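Local coordinates for ribose 5-phosphate isomerase RpiB (PDB 4EGS), which probably removes phosphate from tyrosine side chains through this N-terminal phosphatase domain, and may interconvert aldoses and ketoses through the rest of the longer protein, at residues Lys91-Asp96 and Glu168-Ile173. Numbering follows the deposited sequence.
Sequences KEYGID and ELSGLI
Y93 meets S170 where the end of helix 83-93 leans on helix 159-179. The nearest CA atoms of the two segments, those of Y93 and S170, stay 9.3 Å apart, and the tyrosine ring spans the gap. E168 turns its CB away from Y93, and its carboxylate forms a salt bridge with K142. L169 is buried against A51 of helix 47-61 and against V151. S170 carries the contact on this side. Its OG sits over one face of the Y93 ring, at the phenol end, 3.2 Å from Y93 CZ. Y93 OH lies 3.3 Å from S170 OG, and Y93 CE2 3.6 Å from it. The S170 torsion (chi1 -61°) sets OG beside its own backbone N, where it also hydrogen-bonds to the carbonyl of A166, one turn back. Two conformers of S170 are deposited, so this contact may hold for only one of them. The opposite face of the ring is covered near its rim by E92 CB, 3.8 Å above the plane. Further on, L172 packs on V151 and K142, and I173 on I54 and K58 of helix 47-61. Helix 159-179 thus joins two neighbouring helices of the low molecular weight phosphatase domain. In the conformer described, the serine hydrogen goes to the carbonyl of A166, so S170 OG probably meets the ring carbons by packing rather than by an O-H to pi bond.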
loop_
_atom_site.group_PDB
_atom_site.type_symbol
_atom_site.label_atom_id
_atom_site.label_comp_id
_atom_site.label_asym_id
_atom_site.label_seq_id
_atom_site.Cartn_x
_atom_site.Cartn_y
_atom_site.Cartn_z
ATOM N N LYS A 91 5.108 -18.568 20.964
ATOM C CA LYS A 91 6.136 -18.246 21.950
ATOM C C LYS A 91 6.902 -16.987 21.565
ATOM O O LYS A 91 7.063 -16.072 22.374
ATOM C CB LYS A 91 7.112 -19.417 22.122
ATOM C CG LYS A 91 6.465 -20.708 22.596
ATOM C CD LYS A 91 7.488 -21.692 23.146
ATOM C CE LYS A 91 8.482 -22.127 22.083
ATOM N NZ LYS A 91 7.831 -22.913 21.001
ATOM N N GLU A 92 7.359 -16.937 20.319
ATOM C CA GLU A 92 8.258 -15.872 19.888
ATOM C C GLU A 92 7.569 -14.534 19.623
ATOM O O GLU A 92 8.078 -13.488 20.025
ATOM C CB GLU A 92 9.063 -16.301 18.656
ATOM C CG GLU A 92 9.831 -17.608 18.821
ATOM C CD GLU A 92 10.778 -17.598 20.003
ATOM O OE1 GLU A 92 11.442 -16.565 20.232
ATOM O OE2 GLU A 92 10.854 -18.627 20.707
ATOM N N TYR A 93 6.421 -14.560 18.954
ATOM C CA TYR A 93 5.787 -13.318 18.513
ATOM C C TYR A 93 4.404 -13.064 19.115
ATOM O O TYR A 93 3.833 -11.990 18.932
ATOM C CB TYR A 93 5.721 -13.271 16.985
ATOM C CG TYR A 93 7.058 -13.509 16.321
ATOM C CD1 TYR A 93 7.328 -14.705 15.668
ATOM C CD2 TYR A 93 8.057 -12.545 16.361
ATOM C CE1 TYR A 93 8.550 -14.929 15.064
ATOM C CE2 TYR A 93 9.284 -12.760 15.761
ATOM C CZ TYR A 93 9.524 -13.954 15.114
ATOM O OH TYR A 93 10.742 -14.176 14.513
ATOM N N GLY A 94 3.869 -14.047 19.828
ATOM C CA GLY A 94 2.588 -13.885 20.493
ATOM C C GLY A 94 1.388 -13.959 19.567
ATOM O O GLY A 94 0.273 -13.610 19.958
ATOM N N ILE A 95 1.610 -14.409 18.336
ATOM C CA ILE A 95 0.511 -14.621 17.400
ATOM C C ILE A 95 0.080 -16.085 17.448
ATOM O O ILE A 95 0.866 -16.958 17.815
ATOM C CB ILE A 95 0.887 -14.200 15.961
ATOM C CG1 ILE A 95 -0.369 -13.852 15.162
ATOM C CG2 ILE A 95 1.684 -15.286 15.271
ATOM C CD1 ILE A 95 -1.218 -12.775 15.807
ATOM N N ASP A 96 -1.168 -16.351 17.083
ATOM C CA ASP A 96 -1.749 -17.673 17.286
ATOM C C ASP A 96 -1.706 -18.577 16.054
ATOM O O ASP A 96 -1.065 -19.626 16.079
ATOM C CB ASP A 96 -3.191 -17.549 17.781
ATOM C CG ASP A 96 -3.694 -18.820 18.429
ATOM O OD1 ASP A 96 -3.018 -19.862 18.298
ATOM O OD2 ASP A 96 -4.762 -18.781 19.076
ATOM N N GLU A 168 13.404 -14.929 9.635
ATOM C CA GLU A 168 13.583 -14.474 8.261
ATOM C C GLU A 168 12.287 -13.885 7.721
ATOM O O GLU A 168 12.286 -12.810 7.125
ATOM C CB GLU A 168 14.073 -15.609 7.356
ATOM C CG GLU A 168 14.139 -15.223 5.882
ATOM C CD GLU A 168 14.903 -16.224 5.033
ATOM O OE1 GLU A 168 15.825 -16.881 5.561
ATOM O OE2 GLU A 168 14.582 -16.352 3.832
ATOM N N LEU A 169 11.185 -14.592 7.952
ATOM C CA LEU A 169 9.866 -14.134 7.530
ATOM C C LEU A 169 9.509 -12.792 8.161
ATOM O O LEU A 169 9.004 -11.895 7.487
ATOM C CB LEU A 169 8.808 -15.184 7.877
ATOM C CG LEU A 169 8.078 -15.843 6.705
ATOM C CD1 LEU A 169 9.016 -16.060 5.527
ATOM C CD2 LEU A 169 7.464 -17.162 7.146
ATOM N N SER A 170 9.778 -12.660 9.457
ATOM C CA SER A 170 9.494 -11.424 10.177
ATOM C C SER A 170 10.323 -10.267 9.634
ATOM O O SER A 170 9.857 -9.130 9.576
ATOM C CB SER A 170 9.759 -11.602 11.672
ATOM O OG SER A 170 8.935 -12.617 12.219
ATOM N N GLY A 171 11.556 -10.567 9.235
ATOM C CA GLY A 171 12.442 -9.558 8.684
ATOM C C GLY A 171 12.041 -9.162 7.276
ATOM O O GLY A 171 12.079 -7.985 6.919
ATOM N N LEU A 172 11.652 -10.150 6.477
ATOM C CA LEU A 172 11.231 -9.908 5.103
ATOM C C LEU A 172 9.908 -9.154 5.046
ATOM O O LEU A 172 9.713 -8.290 4.191
ATOM C CB LEU A 172 11.108 -11.227 4.339
ATOM C CG LEU A 172 12.396 -12.008 4.078
ATOM C CD1 LEU A 172 12.069 -13.348 3.447
ATOM C CD2 LEU A 172 13.346 -11.212 3.198
ATOM N N ILE A 173 8.996 -9.489 5.953
ATOM C CA ILE A 173 7.693 -8.833 6.000
ATOM C C ILE A 173 7.829 -7.375 6.461
ATOM O O ILE A 173 7.046 -6.510 6.060
ATOM C CB ILE A 173 6.671 -9.642 6.847
ATOM C CG1 ILE A 173 5.832 -10.547 5.940
ATOM C CG2 ILE A 173 5.741 -8.735 7.624
ATOM C CD1 ILE A 173 6.190 -12.013 6.012
#